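Local coordinates for L-tyrosine isonitrile synthase (Pseudomonas aeruginosa, PDB 3E59), which makes the isonitrile group of an isocyano derivative of tyrosine, taking its carbon from C2 of ribulose 5-phosphate, in the biosynthesis of paerucumarin, at residues Ala66-Lys70 with Pro82-Glu86; Glu86-Leu90 with Leu137-Glu143. One frame throughout, in Å; residues are numbered along the deposited sequence.

Contact 1: Ala66-Lys70 with Pro82-Glu86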
ATOM      1  N   ALA A  66      -1.079  -1.379  -3.793  1.00 35.81           N
ATOM      2  CA  ALA A  66      -1.503  -1.722  -2.430  1.00 35.45           C
ATOM      3  C   ALA A  66      -2.486  -2.897  -2.428  1.00 37.44           C
ATOM      4  O   ALA A  66      -2.897  -3.374  -3.485  1.00 35.40           O
ATOM      5  CB  ALA A  66      -2.154  -0.512  -1.756  1.00 35.09           C
ATOM      6  N   PHE A  67      -2.863  -3.340  -1.229  1.00 36.67           N
ATOM      7  CA  PHE A  67      -3.845  -4.410  -1.031  1.00 36.66           C
ATOM      8  C   PHE A  67      -3.483  -5.709  -1.771  1.00 35.56           C
ATOM      9  O   PHE A  67      -4.264  -6.195  -2.608  1.00 34.31           O
ATOM     10  CB  PHE A  67      -5.257  -3.944  -1.417  1.00 34.68           C
ATOM     11  CG  PHE A  67      -5.787  -2.797  -0.590  1.00 35.79           C
ATOM     12  CD1 PHE A  67      -5.652  -1.464  -1.038  1.00 35.93           C
ATOM     13  CD2 PHE A  67      -6.474  -3.040   0.599  1.00 33.87           C
ATOM     14  CE1 PHE A  67      -6.173  -0.399  -0.289  1.00 33.79           C
ATOM     15  CE2 PHE A  67      -6.984  -1.990   1.358  1.00 33.26           C
ATOM     16  CZ  PHE A  67      -6.842  -0.667   0.912  1.00 34.25           C
ATOM     17  N   PRO A  68      -2.294  -6.271  -1.481  1.00 37.05           N
ATOM     18  CA  PRO A  68      -1.869  -7.498  -2.171  1.00 36.63           C
ATOM     19  C   PRO A  68      -2.566  -8.764  -1.670  1.00 36.04           C
ATOM     20  O   PRO A  68      -3.048  -9.568  -2.466  1.00 35.56           O
ATOM     21  CB  PRO A  68      -0.361  -7.568  -1.865  1.00 38.00           C
ATOM     22  CG  PRO A  68      -0.207  -6.894  -0.559  1.00 39.92           C
ATOM     23  CD  PRO A  68      -1.262  -5.783  -0.545  1.00 39.48           C
ATOM     24  N   ALA A  69      -2.570  -8.943  -0.353  1.00 37.97           N
ATOM     25  CA  ALA A  69      -3.113 -10.116   0.313  1.00 38.27           C
ATOM     26  C   ALA A  69      -2.772  -9.900   1.753  1.00 39.78           C
ATOM     27  O   ALA A  69      -1.878  -9.114   2.065  1.00 36.87           O
ATOM     28  CB  ALA A  69      -2.451 -11.407  -0.182  1.00 37.20           C
ATOM     29  N   LYS A  70      -3.486 -10.590   2.636  1.00 40.19           N
ATOM     30  CA  LYS A  70      -3.170 -10.550   4.055  1.00 42.73           C
ATOM     31  C   LYS A  70      -1.791 -11.184   4.311  1.00 42.64           C
ATOM     32  O   LYS A  70      -1.368 -12.093   3.582  1.00 41.43           O
ATOM     33  CB  LYS A  70      -4.265 -11.276   4.839  1.00 42.99           C
ATOM     34  CG  LYS A  70      -4.896 -10.470   5.981  1.00 44.53           C
ATOM     35  CD  LYS A  70      -5.805  -9.371   5.505  1.00 40.93           C
ATOM     36  CE  LYS A  70      -6.752  -8.920   6.612  1.00 41.57           C
ATOM     37  NZ  LYS A  70      -6.580  -7.507   7.048  1.00 39.29           N
ATOM     38  N   PRO A  82      -9.996  -9.997   3.443  1.00 35.81           N
ATOM     39  CA  PRO A  82     -10.152  -8.591   3.841  1.00 35.92           C
ATOM     40  C   PRO A  82     -11.145  -8.438   5.007  1.00 36.63           C
ATOM     41  O   PRO A  82     -12.143  -9.161   5.065  1.00 34.53           O
ATOM     42  CB  PRO A  82     -10.721  -7.924   2.586  1.00 35.51           C
ATOM     43  CG  PRO A  82     -10.449  -8.829   1.473  1.00 35.68           C
ATOM     44  CD  PRO A  82     -10.280 -10.215   2.014  1.00 34.60           C
ATOM     45  N   ASP A  83     -10.870  -7.512   5.930  1.00 35.40           N
ATOM     46  CA  ASP A  83     -11.761  -7.308   7.078  1.00 34.44           C
ATOM     47  C   ASP A  83     -12.014  -5.821   7.342  1.00 34.48           C
ATOM     48  O   ASP A  83     -11.857  -4.987   6.429  1.00 32.56           O
ATOM     49  CB  ASP A  83     -11.268  -8.078   8.331  1.00 36.36           C
ATOM     50  CG  ASP A  83      -9.882  -7.634   8.815  1.00 37.60           C
ATOM     51  OD1 ASP A  83      -9.485  -6.469   8.647  1.00 40.27           O
ATOM     52  OD2 ASP A  83      -9.173  -8.467   9.394  1.00 44.52           O
ATOM     53  N   MET A  84     -12.415  -5.487   8.566  1.00 32.53           N
ATOM     54  CA  MET A  84     -12.705  -4.083   8.922  1.00 33.82           C
ATOM     55  C   MET A  84     -11.532  -3.113   8.634  1.00 33.72           C
ATOM     56  O   MET A  84     -11.736  -1.959   8.260  1.00 33.60           O
ATOM     57  CB  MET A  84     -13.178  -3.992  10.381  1.00 32.70           C
ATOM     58  CG  MET A  84     -13.698  -2.619  10.794  1.00 32.70           C
ATOM     59  SD  MET A  84     -15.231  -2.123   9.986  1.00 32.76           S
ATOM     60  CE  MET A  84     -16.415  -2.997  10.991  1.00 27.24           C
ATOM     61  N   ALA A  85     -10.303  -3.594   8.756  1.00 33.29           N
ATOM     62  CA  ALA A  85      -9.146  -2.770   8.397  1.00 33.65           C
ATOM     63  C   ALA A  85      -9.138  -2.391   6.900  1.00 34.16           C
ATOM     64  O   ALA A  85      -8.991  -1.213   6.562  1.00 32.96           O
ATOM     65  CB  ALA A  85      -7.850  -3.457   8.804  1.00 29.61           C
ATOM     66  N   GLU A  86      -9.302  -3.370   6.006  1.00 34.86           N
ATOM     67  CA  GLU A  86      -9.459  -3.064   4.572  1.00 34.30           C
ATOM     68  C   GLU A  86     -10.681  -2.195   4.310  1.00 33.57           C
ATOM     69  O   GLU A  86     -10.610  -1.240   3.520  1.00 33.23           O
ATOM     70  CB  GLU A  86      -9.588  -4.326   3.724  1.00 34.10           C
ATOM     71  CG  GLU A  86      -8.283  -4.985   3.343  1.00 35.88           C
ATOM     72  CD  GLU A  86      -7.747  -5.882   4.433  1.00 35.51           C
ATOM     73  OE1 GLU A  86      -8.345  -5.942   5.528  1.00 37.18           O
ATOM     74  OE2 GLU A  86      -6.734  -6.544   4.187  1.00 39.05           O
TER
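Phe67 and Glu86 meet where the loop after strand 60-64 passes the first turn of helix 84-103. The phenyl ring presents an edge, not a face: Phe67 CD2 lies 3.8 Å from Glu86 CG, a methylene nearly in the plane of the ring, and the two side chains slide past each other in opposite directions. Further along, Lys70 supplies the charge. Its chain bends at chi2 (73°) and again at chi4, which carries the ammonium group back to the helix start. There Lys70 NZ is 2.8 Å from Glu86 OE1, on the syn side of that oxygen. A weak bond of 3.0 Å joins Lys70 NZ to Glu86 OE2. A weak salt bridge of 3.5 Å from Lys70 NZ to Asp83 OD1 completes a three-residue network.

The two acids also form the box at the helix start: Asp83 caps it, and Glu86 takes the amide of Asp83. As N-cap, Asp83 accepts through OD1 from Ala85 N at 3.0 Å; in return Asp83 N points almost straight (175°) at Glu86 OE1, reaching it from above the carboxylate plane. This is a capping box, a standard way of meeting the unpaired amides of a first turn. Glu86 OE1 is thus gripped by two donors, and Tyr133 OH is hydrogen-bonded to Glu86 OE2, so this buried carboxylate is held at both oxygens. Around the contact, Tyr133 of helix 127-144 packs against Phe67, Trp281 meets its ring at about 45°, and Met84 touches strand 313-318.

Contact 2: Glu86-Leu90 with Leu137-Glu143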
ATOM      1  N   GLU A  86      -9.302  -3.370   6.006  1.00 34.86           N
ATOM      2  CA  GLU A  86      -9.459  -3.064   4.572  1.00 34.30           C
ATOM      3  C   GLU A  86     -10.681  -2.195   4.310  1.00 33.57           C
ATOM      4  O   GLU A  86     -10.610  -1.240   3.520  1.00 33.23           O
ATOM      5  CB  GLU A  86      -9.588  -4.326   3.724  1.00 34.10           C
ATOM      6  CG  GLU A  86      -8.283  -4.985   3.343  1.00 35.88           C
ATOM      7  CD  GLU A  86      -7.747  -5.882   4.433  1.00 35.51           C
ATOM      8  OE1 GLU A  86      -8.345  -5.942   5.528  1.00 37.18           O
ATOM      9  OE2 GLU A  86      -6.734  -6.544   4.187  1.00 39.05           O
ATOM     10  N   ARG A  87     -11.793  -2.526   4.976  1.00 32.74           N
ATOM     11  CA  ARG A  87     -13.083  -1.885   4.714  1.00 33.14           C
ATOM     12  C   ARG A  87     -13.036  -0.393   4.981  1.00 34.28           C
ATOM     13  O   ARG A  87     -13.441   0.410   4.136  1.00 34.87           O
ATOM     14  CB  ARG A  87     -14.211  -2.529   5.520  1.00 33.04           C
ATOM     15  CG  ARG A  87     -15.572  -1.827   5.323  1.00 34.15           C
ATOM     16  CD  ARG A  87     -16.692  -2.555   6.043  1.00 36.57           C
ATOM     17  NE  ARG A  87     -16.626  -4.009   5.868  1.00 42.03           N
ATOM     18  CZ  ARG A  87     -17.247  -4.685   4.901  1.00 45.03           C
ATOM     19  NH1 ARG A  87     -17.988  -4.048   3.997  1.00 44.64           N
ATOM     20  NH2 ARG A  87     -17.133  -6.006   4.839  1.00 44.36           N
ATOM     21  N   LEU A  88     -12.523  -0.023   6.147  1.00 35.13           N
ATOM     22  CA  LEU A  88     -12.418   1.393   6.506  1.00 34.02           C
ATOM     23  C   LEU A  88     -11.370   2.127   5.676  1.00 33.80           C
ATOM     24  O   LEU A  88     -11.519   3.314   5.406  1.00 35.46           O
ATOM     25  CB  LEU A  88     -12.129   1.539   7.994  1.00 33.93           C
ATOM     26  CG  LEU A  88     -13.284   1.144   8.919  1.00 35.21           C
ATOM     27  CD1 LEU A  88     -12.769   1.032  10.317  1.00 33.82           C
ATOM     28  CD2 LEU A  88     -14.420   2.173   8.837  1.00 34.68           C
ATOM     29  N   SER A  89     -10.308   1.426   5.282  1.00 32.07           N
ATOM     30  CA  SER A  89      -9.297   2.025   4.412  1.00 33.74           C
ATOM     31  C   SER A  89      -9.862   2.341   3.025  1.00 33.31           C
ATOM     32  O   SER A  89      -9.629   3.436   2.481  1.00 34.87           O
ATOM     33  CB  SER A  89      -8.064   1.129   4.294  1.00 33.20           C
ATOM     34  OG  SER A  89      -7.466   0.942   5.558  1.00 33.97           O
ATOM     35  N   LEU A  90     -10.593   1.386   2.451  1.00 31.49           N
ATOM     36  CA  LEU A  90     -11.192   1.587   1.124  1.00 32.23           C
ATOM     37  C   LEU A  90     -12.281   2.652   1.154  1.00 33.44           C
ATOM     38  O   LEU A  90     -12.457   3.409   0.190  1.00 35.47           O
ATOM     39  CB  LEU A  90     -11.750   0.278   0.565  1.00 33.13           C
ATOM     40  CG  LEU A  90     -10.727  -0.817   0.211  1.00 33.59           C
ATOM     41  CD1 LEU A  90     -11.403  -2.186   0.159  1.00 29.05           C
ATOM     42  CD2 LEU A  90     -10.007  -0.471  -1.100  1.00 30.88           C
ATOM     43  N   LEU A 137     -11.883  -8.342  -2.106  1.00 38.64           N
ATOM     44  CA  LEU A 137     -11.653  -6.892  -2.060  1.00 40.00           C
ATOM     45  C   LEU A 137     -12.612  -6.121  -2.972  1.00 42.21           C
ATOM     46  O   LEU A 137     -13.199  -5.120  -2.544  1.00 45.02           O
ATOM     47  CB  LEU A 137     -10.207  -6.543  -2.424  1.00 37.12           C
ATOM     48  CG  LEU A 137      -9.721  -5.181  -1.922  1.00 39.23           C
ATOM     49  CD1 LEU A 137      -9.263  -5.290  -0.468  1.00 38.22           C
ATOM     50  CD2 LEU A 137      -8.602  -4.633  -2.792  1.00 40.04           C
ATOM     51  N   ARG A 138     -12.751  -6.587  -4.219  1.00 43.86           N
ATOM     52  CA  ARG A 138     -13.724  -6.052  -5.185  1.00 47.57           C
ATOM     53  C   ARG A 138     -15.151  -6.071  -4.638  1.00 44.83           C
ATOM     54  O   ARG A 138     -15.901  -5.112  -4.805  1.00 42.95           O
ATOM     55  CB  ARG A 138     -13.684  -6.841  -6.498  1.00 49.15           C
ATOM     56  CG  ARG A 138     -12.523  -6.480  -7.423  1.00 54.00           C
ATOM     57  CD  ARG A 138     -12.594  -7.275  -8.730  1.00 56.29           C
ATOM     58  NE  ARG A 138     -11.466  -7.003  -9.631  1.00 61.90           N
ATOM     59  CZ  ARG A 138     -11.513  -6.178 -10.680  1.00 62.76           C
ATOM     60  NH1 ARG A 138     -12.635  -5.528 -10.977  1.00 65.13           N
ATOM     61  NH2 ARG A 138     -10.436  -6.001 -11.443  1.00 62.56           N
ATOM     62  N   LEU A 139     -15.511  -7.183  -4.002  1.00 42.89           N
ATOM     63  CA  LEU A 139     -16.827  -7.366  -3.415  1.00 43.10           C
ATOM     64  C   LEU A 139     -17.021  -6.360  -2.280  1.00 40.65           C
ATOM     65  O   LEU A 139     -18.101  -5.805  -2.108  1.00 37.39           O
ATOM     66  CB  LEU A 139     -16.968  -8.811  -2.916  1.00 42.95           C
ATOM     67  CG  LEU A 139     -18.310  -9.542  -2.986  1.00 46.16           C
ATOM     68  CD1 LEU A 139     -19.098  -9.238  -4.269  1.00 44.07           C
ATOM     69  CD2 LEU A 139     -18.076 -11.043  -2.844  1.00 44.13           C
ATOM     70  N   MET A 140     -15.950  -6.113  -1.530  1.00 39.30           N
ATOM     71  CA  MET A 140     -15.968  -5.138  -0.444  1.00 39.44           C
ATOM     72  C   MET A 140     -16.168  -3.719  -0.984  1.00 38.84           C
ATOM     73  O   MET A 140     -16.890  -2.921  -0.392  1.00 33.59           O
ATOM     74  CB  MET A 140     -14.674  -5.229   0.365  1.00 39.38           C
ATOM     75  CG  MET A 140     -14.651  -4.370   1.609  1.00 39.06           C
ATOM     76  SD  MET A 140     -13.214  -4.731   2.637  1.00 40.04           S
ATOM     77  CE  MET A 140     -13.851  -6.094   3.620  1.00 34.96           C
ATOM     78  N   ILE A 141     -15.529  -3.418  -2.112  1.00 39.08           N
ATOM     79  CA  ILE A 141     -15.713  -2.132  -2.773  1.00 39.88           C
ATOM     80  C   ILE A 141     -17.192  -1.899  -3.121  1.00 40.31           C
ATOM     81  O   ILE A 141     -17.730  -0.824  -2.851  1.00 39.82           O
ATOM     82  CB  ILE A 141     -14.779  -1.976  -4.017  1.00 40.17           C
ATOM     83  CG1 ILE A 141     -13.319  -1.847  -3.559  1.00 40.74           C
ATOM     84  CG2 ILE A 141     -15.173  -0.747  -4.852  1.00 39.38           C
ATOM     85  CD1 ILE A 141     -12.278  -1.937  -4.669  1.00 40.36           C
ATOM     86  N   GLU A 142     -17.844  -2.916  -3.682  1.00 41.63           N
ATOM     87  CA  GLU A 142     -19.264  -2.836  -4.030  1.00 42.95           C
ATOM     88  C   GLU A 142     -20.173  -2.607  -2.827  1.00 41.75           C
ATOM     89  O   GLU A 142     -21.089  -1.787  -2.898  1.00 41.96           O
ATOM     90  CB  GLU A 142     -19.732  -4.076  -4.800  1.00 46.55           C
ATOM     91  CG  GLU A 142     -18.999  -4.336  -6.110  1.00 52.95           C
ATOM     92  CD  GLU A 142     -19.298  -3.299  -7.179  1.00 57.12           C
ATOM     93  OE1 GLU A 142     -20.353  -3.425  -7.847  1.00 58.92           O
ATOM     94  OE2 GLU A 142     -18.471  -2.370  -7.364  1.00 57.79           O
ATOM     95  N   GLU A 143     -19.930  -3.318  -1.729  1.00 40.89           N
ATOM     96  CA  GLU A 143     -20.824  -3.210  -0.578  1.00 40.83           C
ATOM     97  C   GLU A 143     -20.670  -1.947   0.292  1.00 39.13           C
ATOM     98  O   GLU A 143     -21.599  -1.562   0.997  1.00 36.53           O
ATOM     99  CB  GLU A 143     -20.819  -4.486   0.252  1.00 42.13           C
ATOM    100  CG  GLU A 143     -19.700  -4.662   1.193  1.00 47.80           C
ATOM    101  CD  GLU A 143     -19.693  -6.063   1.780  1.00 50.50           C
ATOM    102  OE1 GLU A 143     -20.166  -7.006   1.104  1.00 51.52           O
ATOM    103  OE2 GLU A 143     -19.210  -6.225   2.913  1.00 52.97           O
TER
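Met140 fills a hollow between Glu86, Arg87 and Leu90 on the facing helix. Its chain runs out extended, with CG anti to the backbone N, and turns only at chi3. That straight reach lodges the sulfur against the backbone of the opposite helix: Met140 SD is 3.5 Å from Arg87 CA and 3.8 Å from Glu86 CB, with Leu90 CD1 bounding the hollow further along. Beyond the sulfur the chain turns along the arginine head. Met140 CG and CE lie on the same face of the Arg87 guanidinium, with CE displaced toward NH2, 3.5 Å from Arg87 NH2.

The reciprocal bump is Leu90. Its CD1 methyl enters a hollow formed by Leu137, Met140 and Ile141, residues spaced along one side of their helix; the closest meeting is Leu90 CD1 with Leu137 CD1 at 3.8 Å, and Ile141 CG1 closes the far wall. Leu137 CD1 also touches the CG methylene of Glu86.

Along the outer edge Arg87 and Glu143 form a salt bridge. Both end nitrogens of Arg87 converge end-on upon one oxygen, Glu143 OE2, which is 2.7 Å from Arg87 NH1 and 2.8 Å from Arg87 NH2. NH1 uses the anti lone pair of OE2, whereas NH2 meets OE2 nearly along its C-O bond, so this is not the bidentate pair that engages two oxygens. The carboxylate lies nearly coplanar with the guanidinium (19°), but both bonds are clearly bent.

The axes of the segments 86-90 and 137-143 come within 10.1 Å and cross at -57°. Ile144, next on helix 127-144, extends the packing onto Arg87 and Leu90, while Ile141 also rests on strand 149-151, an outermost strand of the parallel sheet.

In the fold
From the N terminus, the chain leaves strand 60-64 of the parallel sheet, runs through 66-70, and loops back to begin helix 84-103; contact 1 closes that short loop. Contact 2 closes a much longer one, from the same helix through strand 108-112 to helix 127-144. The two neither nest nor cross: they follow in series, sharing Glu86. Their centres lie 9 Å apart, and they merge into continuous packing, with Phe67 touching Leu137 and Leu90, and Pro82 touching Met140. Together they join the loop after strand 60-64, the start of helix 84-103 and the later part of helix 127-144.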